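Local atomic coordinates of exotoxin A (Pseudomonas aeruginosa, PDB entry 1IKP), a protein that probably transfers ADP-ribose from NAD to elongation factor 2, thereby halting protein synthesis in the host cells it enters. Residues G204-L209 and S369-V374; P241-H246 and G377-P382. The protein carries 2 engineered substitutions. One frame throughout, in Å; residues are numbered along the deposited sequence.

Contact 1 (G204-L209 and S369-V374); sequences GVYNYL and SLTCPV
The aromatic ring of Tyr206 and the methyl branch of Thr371 bring the side chains of helix 205-210 and strand 367-371 together. Tyr206 CE1 lies 4.1 Å from Thr371 CG2, and the two side chains run roughly at right angles, the methyl lying obliquely to the ring. Both torsions favour this meeting: the Tyr206 ring is extended from the helix with CG opposite the backbone N (chi1 -177°), while Thr371 holds its hydroxyl beside the backbone N (chi1 -64°), leaving CG2 as the branch that reaches the tyrosine.

A second touch involves a backbone group. The Leu209 carbonyl O sits 3.5 Å from Pro373 CG, a van der Waals approach just after the strand has ended. A water bridges the two backbones, its O donating a hydrogen bond of 2.8 Å to Thr371 O. The same water O donates a weak bond of 3.0 Å to Leu209 O. The two segments thus meet through van der Waals contacts and this water-mediated link, with no direct hydrogen bond between them.

Further out, Ile244 packs against Tyr206, Leu209 and Thr371, and its backbone is hydrogen-bonded to that of Thr371, so the strand side of the contact is set by sheet pairing. Leu209 directs its own side chain to Met129 on strand 126-136, as does Val205. The short helix therefore lies against the mixed sheet, where strand 367-371 runs between strands 245-248 and 389-393, antiparallel to the first and parallel to the second.

Contact 2 (P241-H246 and G377-P382); sequences PTVISH and GECAGP
Val243 meets Cys379 and Ala380 where the disulfide-closed loop after strand 367-371 folds back over the lead-in to strand 245-248, its antiparallel neighbour in the mixed sheet. From Val243 CB, which points toward the loop, the side chain forks. CG1 lies beside the backbone N (chi1 -61°), 4.5 Å from Cys379 SG and close to Pro373. CG2, between the backbone N and the carbonyl carbon, approaches the same sulfur at 4.4 Å and continues to Ala380 O at 3.8 Å. The two methyls are therefore almost equally far from the sulfur, and the valine fork faces the Cys372-Cys379 bridge.

Two residues along, Ser245 points to the same side. Its backbone pairs with Ile132 of strand 126-136, while its side chain reaches the loop. Ile244, between them, packs on the side chain of the same Ile132. No hydrogen bond joins the two segments; their contact is van der Waals packing at the surface of the protein. Leu370 backs this arrangement, touching Ser245, Cys379 and Pro382 alike. At the far end of the contact the Ser245 hydroxyl meets the proline ring, with OG 3.9 Å from Pro382 CG.

From the N terminus the chain passes through 204-209, then 241-246, runs through a largely helical region, and returns with 369-374 and 377-382. Contact 1 closes a loop of 159 intervening residues and contact 2 one of 130; because their segments alternate, the loops cross instead of nesting. The contacts' centres lie about 8 Å apart. The Cys372-Cys379 disulfide adds a covalent cross-link between the two contacts, and a probable backbone hydrogen bond of 2.9 Å links His246 N to Ser369 O. Together they tie the returning chain of the targeting region onto the sheet and short helix of the binding region.

Contact 1 (G204-L209 and S369-V374)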
loop_
_atom_site.group_PDB
_atom_site.type_symbol
_atom_site.label_atom_id
_atom_site.label_comp_id
_atom_site.label_asym_id
_atom_site.label_seq_id
_atom_site.Cartn_x
_atom_site.Cartn_y
_atom_site.Cartn_z
ATOM N N GLY A 204 2.266 -20.642 2.320
ATOM C CA GLY A 204 2.560 -20.807 0.905
ATOM C C GLY A 204 1.811 -19.896 -0.052
ATOM O O GLY A 204 2.218 -19.719 -1.205
ATOM N N VAL A 205 0.724 -19.296 0.415
ATOM C CA VAL A 205 -0.049 -18.430 -0.459
ATOM C C VAL A 205 0.704 -17.151 -0.829
ATOM O O VAL A 205 0.731 -16.754 -1.998
ATOM C CB VAL A 205 -1.412 -18.048 0.186
ATOM C CG1 VAL A 205 -2.161 -17.058 -0.717
ATOM C CG2 VAL A 205 -2.259 -19.308 0.384
ATOM N N TYR A 206 1.297 -16.506 0.165
ATOM C CA TYR A 206 2.022 -15.273 -0.103
ATOM C C TYR A 206 3.159 -15.543 -1.086
ATOM O O TYR A 206 3.304 -14.843 -2.080
ATOM C CB TYR A 206 2.565 -14.687 1.194
ATOM C CG TYR A 206 3.278 -13.374 0.994
ATOM C CD1 TYR A 206 2.576 -12.168 0.999
ATOM C CD2 TYR A 206 4.648 -13.339 0.749
ATOM C CE1 TYR A 206 3.222 -10.967 0.762
ATOM C CE2 TYR A 206 5.301 -12.148 0.509
ATOM C CZ TYR A 206 4.585 -10.964 0.515
ATOM O OH TYR A 206 5.233 -9.784 0.259
ATOM N N ASN A 207 3.957 -16.572 -0.825
ATOM C CA ASN A 207 5.062 -16.871 -1.730
ATOM C C ASN A 207 4.595 -17.044 -3.170
ATOM O O ASN A 207 5.201 -16.509 -4.099
ATOM C CB ASN A 207 5.802 -18.132 -1.293
ATOM C CG ASN A 207 6.943 -18.476 -2.229
ATOM O OD1 ASN A 207 7.881 -17.690 -2.401
ATOM N ND2 ASN A 207 6.863 -19.643 -2.856
ATOM N N TYR A 208 3.519 -17.800 -3.362
ATOM C CA TYR A 208 3.013 -18.021 -4.705
ATOM C C TYR A 208 2.485 -16.757 -5.390
ATOM O O TYR A 208 2.855 -16.466 -6.532
ATOM C CB TYR A 208 1.919 -19.097 -4.696
ATOM C CG TYR A 208 1.312 -19.352 -6.057
ATOM C CD1 TYR A 208 2.088 -19.845 -7.115
ATOM C CD2 TYR A 208 -0.039 -19.111 -6.294
ATOM C CE1 TYR A 208 1.519 -20.090 -8.375
ATOM C CE2 TYR A 208 -0.613 -19.349 -7.543
ATOM C CZ TYR A 208 0.167 -19.840 -8.575
ATOM O OH TYR A 208 -0.425 -20.093 -9.797
ATOM N N LEU A 209 1.628 -16.008 -4.693
ATOM C CA LEU A 209 1.034 -14.797 -5.261
ATOM C C LEU A 209 1.933 -13.567 -5.367
ATOM O O LEU A 209 1.786 -12.797 -6.310
ATOM C CB LEU A 209 -0.223 -14.415 -4.469
ATOM C CG LEU A 209 -1.295 -15.504 -4.409
ATOM C CD1 LEU A 209 -2.455 -15.034 -3.551
ATOM C CD2 LEU A 209 -1.770 -15.817 -5.811
ATOM N N SER A 369 -5.359 -1.670 -2.538
ATOM C CA SER A 369 -3.901 -1.803 -2.426
ATOM C C SER A 369 -3.481 -3.180 -2.912
ATOM O O SER A 369 -3.981 -4.186 -2.432
ATOM C CB SER A 369 -3.480 -1.594 -0.973
ATOM O OG SER A 369 -3.925 -0.306 -0.501
ATOM N N LEU A 370 -2.543 -3.209 -3.847
ATOM C CA LEU A 370 -2.103 -4.451 -4.463
ATOM C C LEU A 370 -0.699 -4.852 -4.061
ATOM O O LEU A 370 0.194 -4.004 -3.948
ATOM C CB LEU A 370 -2.144 -4.292 -5.971
ATOM C CG LEU A 370 -3.447 -3.739 -6.547
ATOM C CD1 LEU A 370 -3.272 -3.518 -8.044
ATOM C CD2 LEU A 370 -4.592 -4.729 -6.282
ATOM N N THR A 371 -0.502 -6.143 -3.810
ATOM C CA THR A 371 0.812 -6.688 -3.471
ATOM C C THR A 371 1.345 -7.148 -4.831
ATOM O O THR A 371 1.004 -8.229 -5.335
ATOM C CB THR A 371 0.646 -7.867 -2.515
ATOM O OG1 THR A 371 0.083 -7.372 -1.296
ATOM C CG2 THR A 371 1.987 -8.518 -2.221
ATOM N N CYS A 372 2.203 -6.340 -5.429
ATOM C CA CYS A 372 2.652 -6.609 -6.786
ATOM C C CYS A 372 3.973 -7.309 -6.984
ATOM O O CYS A 372 4.960 -6.906 -6.411
ATOM C CB CYS A 372 2.737 -5.273 -7.537
ATOM S SG CYS A 372 1.189 -4.302 -7.544
ATOM N N PRO A 373 3.991 -8.372 -7.808
ATOM C CA PRO A 373 5.238 -9.091 -8.081
ATOM C C PRO A 373 6.126 -8.139 -8.883
ATOM O O PRO A 373 5.630 -7.452 -9.774
ATOM C CB PRO A 373 4.778 -10.270 -8.936
ATOM C CG PRO A 373 3.377 -10.519 -8.475
ATOM C CD PRO A 373 2.826 -9.112 -8.324
ATOM N N VAL A 374 7.424 -8.113 -8.586
ATOM C CA VAL A 374 8.344 -7.218 -9.294
ATOM C C VAL A 374 8.686 -7.613 -10.728
ATOM O O VAL A 374 9.063 -6.756 -11.531
ATOM C CB VAL A 374 9.690 -7.069 -8.548
ATOM C CG1 VAL A 374 9.460 -6.501 -7.155
ATOM C CG2 VAL A 374 10.400 -8.415 -8.468
HETATM O O HOH W 1 0.432 -10.819 -4.564
#

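Contact 2 (P241-H246 and G377-P382)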
loop_
_atom_site.group_PDB
_atom_site.type_symbol
_atom_site.label_atom_id
_atom_site.label_comp_id
_atom_site.label_asym_id
_atom_site.label_seq_id
_atom_site.Cartn_x
_atom_site.Cartn_y
_atom_site.Cartn_z
ATOM N N PRO A 241 -3.569 -17.107 -9.875
ATOM C CA PRO A 241 -2.435 -16.197 -9.645
ATOM C C PRO A 241 -2.762 -14.727 -9.357
ATOM O O PRO A 241 -1.870 -13.881 -9.366
ATOM C CB PRO A 241 -1.611 -16.349 -10.922
ATOM C CG PRO A 241 -1.907 -17.748 -11.348
ATOM C CD PRO A 241 -3.395 -17.830 -11.144
ATOM N N THR A 242 -4.030 -14.430 -9.097
ATOM C CA THR A 242 -4.465 -13.064 -8.808
ATOM C C THR A 242 -3.660 -12.455 -7.655
ATOM O O THR A 242 -3.555 -13.046 -6.580
ATOM C CB THR A 242 -5.952 -13.047 -8.426
ATOM O OG1 THR A 242 -6.708 -13.699 -9.455
ATOM C CG2 THR A 242 -6.450 -11.622 -8.262
ATOM N N VAL A 243 -3.105 -11.262 -7.854
ATOM C CA VAL A 243 -2.322 -10.670 -6.789
ATOM C C VAL A 243 -3.162 -10.423 -5.537
ATOM O O VAL A 243 -4.387 -10.207 -5.603
ATOM C CB VAL A 243 -1.659 -9.337 -7.226
ATOM C CG1 VAL A 243 -0.706 -9.581 -8.399
ATOM C CG2 VAL A 243 -2.698 -8.329 -7.615
ATOM N N ILE A 244 -2.502 -10.488 -4.397
ATOM C CA ILE A 244 -3.172 -10.232 -3.130
ATOM C C ILE A 244 -3.624 -8.785 -3.132
ATOM O O ILE A 244 -2.871 -7.890 -3.532
ATOM C CB ILE A 244 -2.215 -10.424 -1.949
ATOM C CG1 ILE A 244 -1.731 -11.886 -1.902
ATOM C CG2 ILE A 244 -2.891 -10.059 -0.645
ATOM C CD1 ILE A 244 -0.519 -12.060 -1.005
ATOM N N SER A 245 -4.856 -8.540 -2.710
ATOM C CA SER A 245 -5.304 -7.155 -2.630
ATOM C C SER A 245 -6.021 -6.868 -1.341
ATOM O O SER A 245 -6.527 -7.757 -0.689
ATOM C CB SER A 245 -6.237 -6.800 -3.796
ATOM O OG SER A 245 -7.536 -7.392 -3.644
ATOM N N HIS A 246 -6.025 -5.593 -0.966
ATOM C CA HIS A 246 -6.749 -5.099 0.196
ATOM C C HIS A 246 -7.749 -4.075 -0.361
ATOM O O HIS A 246 -7.564 -3.531 -1.450
ATOM C CB HIS A 246 -5.835 -4.328 1.149
ATOM C CG HIS A 246 -5.124 -5.164 2.167
ATOM N ND1 HIS A 246 -3.966 -5.864 1.887
ATOM C CD2 HIS A 246 -5.372 -5.355 3.485
ATOM C CE1 HIS A 246 -3.535 -6.444 2.994
ATOM N NE2 HIS A 246 -4.364 -6.153 3.977
ATOM N N GLY A 377 4.333 -8.362 -15.490
ATOM C CA GLY A 377 4.135 -7.173 -16.297
ATOM C C GLY A 377 3.491 -6.143 -15.394
ATOM O O GLY A 377 3.811 -6.097 -14.203
ATOM N N GLU A 378 2.592 -5.326 -15.930
ATOM C CA GLU A 378 1.942 -4.323 -15.099
ATOM C C GLU A 378 0.997 -4.975 -14.092
ATOM O O GLU A 378 0.375 -6.012 -14.358
ATOM C CB GLU A 378 1.242 -3.258 -15.960
ATOM C CG GLU A 378 2.238 -2.198 -16.465
ATOM C CD GLU A 378 1.603 -1.044 -17.221
ATOM O OE1 GLU A 378 0.737 -0.346 -16.653
ATOM O OE2 GLU A 378 1.990 -0.825 -18.389
ATOM N N CYS A 379 0.928 -4.361 -12.919
ATOM C CA CYS A 379 0.136 -4.867 -11.810
ATOM C C CYS A 379 -1.288 -4.354 -11.872
ATOM O O CYS A 379 -1.540 -3.171 -11.676
ATOM C CB CYS A 379 0.806 -4.445 -10.512
ATOM S SG CYS A 379 0.165 -5.260 -9.023
ATOM N N ALA A 380 -2.223 -5.254 -12.155
ATOM C CA ALA A 380 -3.620 -4.858 -12.270
ATOM C C ALA A 380 -4.441 -5.351 -11.097
ATOM O O ALA A 380 -4.196 -6.429 -10.561
ATOM C CB ALA A 380 -4.206 -5.388 -13.581
ATOM N N GLY A 381 -5.418 -4.543 -10.706
ATOM C CA GLY A 381 -6.268 -4.927 -9.601
ATOM C C GLY A 381 -7.473 -5.703 -10.107
ATOM O O GLY A 381 -7.587 -5.979 -11.313
ATOM N N PRO A 382 -8.387 -6.074 -9.202
ATOM C CA PRO A 382 -9.614 -6.820 -9.519
ATOM C C PRO A 382 -10.475 -6.053 -10.513
ATOM O O PRO A 382 -10.403 -4.836 -10.590
ATOM C CB PRO A 382 -10.317 -6.932 -8.167
ATOM C CG PRO A 382 -9.187 -6.992 -7.202
ATOM C CD PRO A 382 -8.199 -5.961 -7.740
#